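Local coordinates for protein Lys-gingipain catalytic subunit (Porphyromonas gingivalis, PDB 6I9A) that cleaves proteins after lysine as a secreted cysteine endopeptidase, hydrolysing collagen, hemoglobin and immunoglobulins, and may be a virulence factor in periodontal disease, at residues A57-K60 with A61-K65; S230-K233 with A234-N237; V422-T425 with K426-E430. One frame throughout, in Å; residues are numbered along the deposited sequence. Where two conformers were deposited one is given.

Contact 1 (A57-K60 with A61-K65); sequences ASIK and AFIHK
Lys60 lies alongside His64 one helical turn further on, the two side chains running in the same direction. A chi1 of -179° sets Lys60 CG on the carbonyl side of CA, where it meets His64. CB sits against the backbone N of Ala61. Lys60 CG carries the main contact: it stands over one face of the His64 imidazole, 3.8 Å from the ring centroid and displaced toward the rim, a CH-pi contact. The ring atom closest to Lys60 CG is His64 NE2, at 3.5 Å. Lys60 CD passes the same rim more loosely, 4.1 Å from His64 CE1. The chain then bends at chi3 (62°) and carries Lys60 NZ off to a salt bridge with Glu92, 6.1 Å from His64 NE2 and not in contact with it. His64 NE2 in turn is hydrogen-bonded to the carbonyl of Tyr104, which helps fix the rotation of the ring that Lys60 CG covers. Beneath this pair, His64 N donates to Lys60 O at 2.9 Å, a nearly straight bond (168°).

On the buried side Ile59 and Ile63 are also side by side: CG2 of Ile59 meets CD1 of Ile63 at 3.7 Å, and both side chains rest on Val19 of strand 14-20 and on Tyr105. Phe62, whose amide is bonded to Ser58 O, pairs edge-to-face with His45. Successive i to i+4 bonds mark an alpha-helix; buried isoleucines and phenylalanine against exposed alanines make helix 56-72 amphipathic here, packed on the peptidase's four-stranded parallel sheet.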
loop_
_atom_site.group_PDB
_atom_site.type_symbol
_atom_site.label_atom_id
_atom_site.label_comp_id
_atom_site.label_asym_id
_atom_site.label_seq_id
_atom_site.Cartn_x
_atom_site.Cartn_y
_atom_site.Cartn_z
ATOM N N ALA A 57 -5.177 14.878 19.547
ATOM C CA ALA A 57 -4.145 14.769 20.562
ATOM C C ALA A 57 -4.166 13.421 21.297
ATOM O O ALA A 57 -3.107 12.835 21.521
ATOM C CB ALA A 57 -4.286 15.895 21.573
ATOM N N SER A 58 -5.365 12.922 21.672
ATOM C CA SER A 58 -5.425 11.682 22.437
ATOM C C SER A 58 -5.047 10.501 21.528
ATOM O O SER A 58 -4.335 9.603 21.963
ATOM C CB SER A 58 -6.818 11.510 23.052
ATOM O OG SER A 58 -7.830 11.196 22.097
ATOM N N ILE A 59 -5.553 10.503 20.290
ATOM C CA ILE A 59 -5.277 9.388 19.392
ATOM C C ILE A 59 -3.781 9.335 19.076
ATOM O O ILE A 59 -3.177 8.256 19.094
ATOM C CB ILE A 59 -6.145 9.529 18.105
ATOM C CG1 ILE A 59 -7.632 9.302 18.439
ATOM C CG2 ILE A 59 -5.629 8.564 16.990
ATOM C CD1 ILE A 59 -8.552 9.804 17.360
ATOM N N LYS A 60 -3.178 10.501 18.810
ATOM C CA LYS A 60 -1.750 10.541 18.534
ATOM C C LYS A 60 -0.939 10.059 19.765
ATOM O O LYS A 60 0.015 9.265 19.632
ATOM C CB LYS A 60 -1.349 11.963 18.115
ATOM C CG LYS A 60 0.136 12.119 17.781
ATOM C CD LYS A 60 0.396 13.497 17.035
ATOM C CE LYS A 60 0.077 14.710 17.818
ATOM N NZ LYS A 60 0.575 15.883 17.053
ATOM N N ALA A 61 -1.306 10.542 20.985
ATOM C CA ALA A 61 -0.542 10.128 22.155
ATOM C C ALA A 61 -0.654 8.607 22.352
ATOM O O ALA A 61 0.336 7.972 22.716
ATOM C CB ALA A 61 -1.037 10.867 23.392
ATOM N N PHE A 62 -1.843 8.041 22.114
ATOM C CA PHE A 62 -2.077 6.600 22.219
ATOM C C PHE A 62 -1.168 5.838 21.260
ATOM O O PHE A 62 -0.504 4.874 21.632
ATOM C CB PHE A 62 -3.554 6.314 21.943
ATOM C CG PHE A 62 -3.849 4.824 21.907
ATOM C CD1 PHE A 62 -3.918 4.083 23.081
ATOM C CD2 PHE A 62 -3.933 4.137 20.689
ATOM C CE1 PHE A 62 -4.190 2.706 23.043
ATOM C CE2 PHE A 62 -4.145 2.762 20.655
ATOM C CZ PHE A 62 -4.281 2.061 21.829
ATOM N N ILE A 63 -1.149 6.288 19.995
ATOM C CA ILE A 63 -0.354 5.584 18.989
ATOM C C ILE A 63 1.128 5.656 19.304
ATOM O O ILE A 63 1.868 4.666 19.189
ATOM C CB ILE A 63 -0.663 6.170 17.604
ATOM C CG1 ILE A 63 -2.130 5.805 17.189
ATOM C CG2 ILE A 63 0.369 5.684 16.574
ATOM C CD1 ILE A 63 -2.598 6.637 15.978
ATOM N N HIS A 64 1.593 6.877 19.691
ATOM C CA HIS A 64 3.016 7.045 19.984
ATOM C C HIS A 64 3.456 6.134 21.140
ATOM O O HIS A 64 4.527 5.545 21.107
ATOM C CB HIS A 64 3.336 8.503 20.274
ATOM C CG HIS A 64 3.292 9.388 19.072
ATOM N ND1 HIS A 64 3.852 10.647 19.118
ATOM C CD2 HIS A 64 2.829 9.158 17.815
ATOM C CE1 HIS A 64 3.673 11.189 17.912
ATOM N NE2 HIS A 64 3.042 10.334 17.098
ATOM N N LYS A 65 2.587 6.037 22.180
ATOM C CA LYS A 65 2.923 5.194 23.325
ATOM C C LYS A 65 2.937 3.721 22.899
ATOM O O LYS A 65 3.839 2.982 23.286
ATOM C CB LYS A 65 1.947 5.463 24.461
ATOM C CG LYS A 65 2.195 4.594 25.685
ATOM C CD LYS A 65 1.212 4.924 26.815
ATOM C CE LYS A 65 1.713 4.487 28.185
ATOM N NZ LYS A 65 2.140 3.068 28.233
#

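Contact 2 (S230-K233 with A234-N237); sequences SQLK and ALTN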
loop_
_atom_site.group_PDB
_atom_site.type_symbol
_atom_site.label_atom_id
_atom_site.label_comp_id
_atom_site.label_asym_id
_atom_site.label_seq_id
_atom_site.Cartn_x
_atom_site.Cartn_y
_atom_site.Cartn_z
ATOM N N SER A 230 -17.446 11.411 -10.220
ATOM C CA SER A 230 -18.696 10.904 -10.786
ATOM C C SER A 230 -18.411 9.758 -11.775
ATOM O O SER A 230 -19.120 8.739 -11.796
ATOM C CB SER A 230 -19.484 12.034 -11.445
ATOM O OG SER A 230 -19.975 12.892 -10.429
ATOM N N GLN A 231 -17.349 9.869 -12.566
ATOM C CA GLN A 231 -16.960 8.818 -13.500
ATOM C C GLN A 231 -16.423 7.575 -12.767
ATOM O O GLN A 231 -16.682 6.439 -13.191
ATOM C CB GLN A 231 -15.915 9.367 -14.475
ATOM C CG GLN A 231 -16.581 10.296 -15.503
ATOM C CD GLN A 231 -15.598 11.057 -16.337
ATOM O OE1 GLN A 231 -14.526 11.428 -15.906
ATOM N NE2 GLN A 231 -15.989 11.381 -17.562
ATOM N N LEU A 232 -15.752 7.780 -11.622
ATOM C CA LEU A 232 -15.303 6.612 -10.839
ATOM C C LEU A 232 -16.502 5.772 -10.414
ATOM O O LEU A 232 -16.403 4.538 -10.384
ATOM C CB LEU A 232 -14.558 7.052 -9.589
ATOM C CG LEU A 232 -13.245 7.790 -9.832
ATOM C CD1 LEU A 232 -12.622 8.181 -8.480
ATOM C CD2 LEU A 232 -12.239 6.926 -10.655
ATOM N N LYS A 233 -17.611 6.418 -10.075
ATOM C CA LYS A 233 -18.787 5.688 -9.600
ATOM C C LYS A 233 -19.431 4.840 -10.701
ATOM O O LYS A 233 -20.230 3.942 -10.407
ATOM C CB LYS A 233 -19.787 6.683 -9.020
ATOM C CG LYS A 233 -19.265 7.332 -7.732
ATOM C CD LYS A 233 -20.142 8.514 -7.324
ATOM C CE LYS A 233 -19.494 9.280 -6.159
ATOM N NZ LYS A 233 -20.363 10.426 -5.718
ATOM N N ALA A 234 -19.120 5.143 -11.976
ATOM C CA ALA A 234 -19.653 4.439 -13.134
ATOM C C ALA A 234 -18.667 3.425 -13.723
ATOM O O ALA A 234 -18.986 2.837 -14.751
ATOM C CB ALA A 234 -20.038 5.463 -14.203
ATOM N N LEU A 235 -17.486 3.171 -13.077
ATOM C CA LEU A 235 -16.581 2.124 -13.543
ATOM C C LEU A 235 -17.286 0.750 -13.515
ATOM O O LEU A 235 -18.218 0.532 -12.724
ATOM C CB LEU A 235 -15.328 2.078 -12.666
ATOM C CG LEU A 235 -14.377 3.263 -12.866
ATOM C CD1 LEU A 235 -13.328 3.228 -11.750
ATOM C CD2 LEU A 235 -13.660 3.163 -14.219
ATOM N N THR A 236 -16.808 -0.165 -14.347
ATOM C CA THR A 236 -17.456 -1.469 -14.476
ATOM C C THR A 236 -16.480 -2.606 -14.210
ATOM O O THR A 236 -16.775 -3.762 -14.568
ATOM C CB THR A 236 -18.049 -1.608 -15.914
ATOM O OG1 THR A 236 -16.964 -1.650 -16.818
ATOM C CG2 THR A 236 -19.024 -0.506 -16.271
ATOM N N ASN A 237 -15.320 -2.346 -13.550
ATOM C CA ASN A 237 -14.272 -3.349 -13.386
ATOM C C ASN A 237 -14.527 -4.297 -12.211
ATOM O O ASN A 237 -13.677 -4.498 -11.340
ATOM C CB ASN A 237 -12.897 -2.662 -13.212
ATOM C CG ASN A 237 -12.777 -1.703 -12.063
ATOM O OD1 ASN A 237 -13.610 -0.806 -11.883
ATOM N ND2 ASN A 237 -11.762 -1.901 -11.227
#
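A type I beta turn from Leu232 to Leu235 carries the chain out of the short helix 229-232, and its first and last residues bring their leucine side chains together. Leu235 N closes the turn on Leu232 O at 3.2 Å; the N-H points almost straight at the oxygen (167°), but the donor stands above the carbonyl plane. One residue earlier, Ala234 N reaches Gln231 O at 3.0 Å, again from above the plane and with a more bent N-H (143°). Both bonds span three residues, the spacing of a 3-10 turn.

The isobutyl groups of Leu232 and Leu235 lie side by side and point the same way, CD2 of Leu232 meeting CD1 of Leu235 at 4.0 Å. Leu235 holds CG beside its own backbone N (chi1 -72°), which keeps the branch close to the turn. Leu235 CG is 3.4 Å from Leu232 O, with CD1 only slightly farther off. In the catalytic domain this turn leads from the helix toward strand 242-247 of the six-stranded mixed sheet, and the two leucines are its buried face. Leu232 packs on Phe261, Val264 and Ile265 of helix 261-267, while Leu235 touches Leu204 and Asn205 of helix 202-206. On the outer side, Ala234 CB lies 3.6 Å from Gln231 O, an oxygen that is also hydrogen-bonded to a glycerol molecule, probably from the crystallisation liquor. In the conformer described, the side-chain carbonyl OE1 of Gln231 turns back to the amide of Thr228, just ahead of the helix.

Contact 3 (V422-T425 with K426-E430); sequences VSMT and KQITE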
loop_
_atom_site.group_PDB
_atom_site.type_symbol
_atom_site.label_atom_id
_atom_site.label_comp_id
_atom_site.label_asym_id
_atom_site.label_seq_id
_atom_site.Cartn_x
_atom_site.Cartn_y
_atom_site.Cartn_z
ATOM N N VAL A 422 8.027 -22.325 12.170
ATOM C CA VAL A 422 6.876 -21.552 12.623
ATOM C C VAL A 422 6.877 -21.511 14.140
ATOM O O VAL A 422 6.655 -22.553 14.798
ATOM C CB VAL A 422 5.566 -22.152 12.073
ATOM C CG1 VAL A 422 4.343 -21.343 12.555
ATOM C CG2 VAL A 422 5.586 -22.212 10.546
ATOM N N SER A 423 7.149 -20.361 14.693
ATOM C CA SER A 423 7.254 -20.159 16.150
ATOM C C SER A 423 5.861 -19.950 16.689
ATOM O O SER A 423 5.148 -19.001 16.307
ATOM C CB SER A 423 8.158 -18.958 16.451
ATOM O OG SER A 423 7.656 -17.776 15.835
ATOM N N MET A 424 5.459 -20.824 17.621
ATOM C CA MET A 424 4.109 -20.801 18.151
ATOM C C MET A 424 4.009 -19.921 19.363
ATOM O O MET A 424 4.374 -20.317 20.474
ATOM C CB MET A 424 3.642 -22.233 18.484
ATOM C CG MET A 424 3.698 -23.161 17.304
ATOM S SD MET A 424 2.657 -22.635 15.912
ATOM C CE MET A 424 1.067 -22.847 16.641
ATOM N N THR A 425 3.535 -18.685 19.182
ATOM C CA THR A 425 3.335 -17.749 20.283
ATOM C C THR A 425 2.125 -18.166 21.107
ATOM O O THR A 425 2.027 -17.840 22.295
ATOM C CB THR A 425 3.244 -16.328 19.747
ATOM O OG1 THR A 425 2.242 -16.274 18.724
ATOM C CG2 THR A 425 4.603 -15.842 19.236
ATOM N N LYS A 426 1.204 -18.910 20.493
ATOM C CA LYS A 426 0.095 -19.589 21.151
ATOM C C LYS A 426 0.221 -21.037 20.751
ATOM O O LYS A 426 0.132 -21.364 19.572
ATOM C CB LYS A 426 -1.260 -18.996 20.736
ATOM C CG LYS A 426 -2.437 -19.690 21.442
ATOM C CD LYS A 426 -3.788 -19.061 20.978
ATOM C CE LYS A 426 -4.991 -19.813 21.520
ATOM N NZ LYS A 426 -5.016 -19.837 22.996
ATOM N N GLN A 427 0.447 -21.937 21.731
ATOM C CA GLN A 427 0.589 -23.333 21.355
ATOM C C GLN A 427 -0.770 -23.962 21.084
ATOM O O GLN A 427 -1.810 -23.461 21.515
ATOM C CB GLN A 427 1.376 -24.134 22.420
ATOM C CG GLN A 427 2.815 -23.638 22.568
ATOM C CD GLN A 427 3.633 -24.547 23.436
ATOM O OE1 GLN A 427 3.155 -25.599 23.918
ATOM N NE2 GLN A 427 4.876 -24.181 23.602
ATOM N N ILE A 428 -0.752 -25.055 20.279
ATOM C CA ILE A 428 -1.976 -25.805 19.992
ATOM C C ILE A 428 -2.230 -26.768 21.147
ATOM O O ILE A 428 -1.414 -27.647 21.429
ATOM C CB ILE A 428 -1.836 -26.543 18.647
ATOM C CG1 ILE A 428 -1.738 -25.496 17.511
ATOM C CG2 ILE A 428 -2.997 -27.514 18.396
ATOM C CD1 ILE A 428 -1.542 -26.093 16.098
ATOM N N THR A 429 -3.335 -26.556 21.829
ATOM C CA THR A 429 -3.675 -27.400 23.002
ATOM C C THR A 429 -5.031 -28.042 22.859
ATOM O O THR A 429 -5.484 -28.733 23.803
ATOM C CB THR A 429 -3.700 -26.547 24.266
ATOM O OG1 THR A 429 -4.805 -25.652 24.149
ATOM C CG2 THR A 429 -2.413 -25.795 24.486
ATOM N N GLU A 430 -5.742 -27.757 21.747
ATOM C CA GLU A 430 -7.107 -28.226 21.531
ATOM C C GLU A 430 -7.259 -28.815 20.142
ATOM O O GLU A 430 -6.605 -28.347 19.176
ATOM C CB GLU A 430 -8.103 -27.053 21.660
ATOM C CG GLU A 430 -8.070 -26.224 22.934
ATOM C CD GLU A 430 -8.305 -27.006 24.211
ATOM O OE1 GLU A 430 -9.192 -27.892 24.216
ATOM O OE2 GLU A 430 -7.597 -26.736 25.207
HETATM O O HOH W 1 5.535 -21.597 22.595
#
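Met424 and Lys426 make up most of this contact, where strand 419-424 gives way to the loop before strand 432-439. Bends at chi2 and chi3 (-60° and -67°) fold the Met424 chain back. They carry Met424 CE to 3.4 Å from Lys426 O. Met424 CE also lies 4.0 Å from Ile428 CG1, where the two side chains cross obliquely. Tyr409 and Tyr390 of adjoining strands touch both residues, enclosing Met424 and Ile428 in the interior of the C-terminal Ig-like domain. Lys426 takes part mainly through its backbone, while its side chain lies on Tyr409; its main chain is hydrogen-bonded to that of Tyr409. Thr425, between them, sends OG1 to Tyr41 OH and to the carbonyl of Tyr409, the former tying this loop to the catalytic domain. No direct hydrogen bond joins the two segments; instead a water donates to Met424 O at 2.7 Å and accepts from Gln427 NE2 at 2.9 Å. The chemistry is thus divided: the Met424 methyl packs against a carbonyl oxygen and an isoleucine, while a single water links the strand-end carbonyl to the side-chain amide of Gln427.

All three contacts are local, following one another along the chain without touching. Contacts 1 and 2 belong to the peptidase domain but to different sheets: helix 56-72 packs on the parallel one, whereas the turn after helix 229-232 leads into the mixed one. The centres of contacts 1 and 2 are 37 Å apart. The His64 side chain is about 9 Å from a calcium ion and about 7 Å from that of Glu115, a ligand of calcium 2; the Leu232 side chain is about 8 Å from that of Glu263, a ligand of calcium 1. Contact 3, in the Ig-like domain, is centred 32 Å from contact 1 and 45 Å from contact 2. None includes the nucleophile Cys249 or His216.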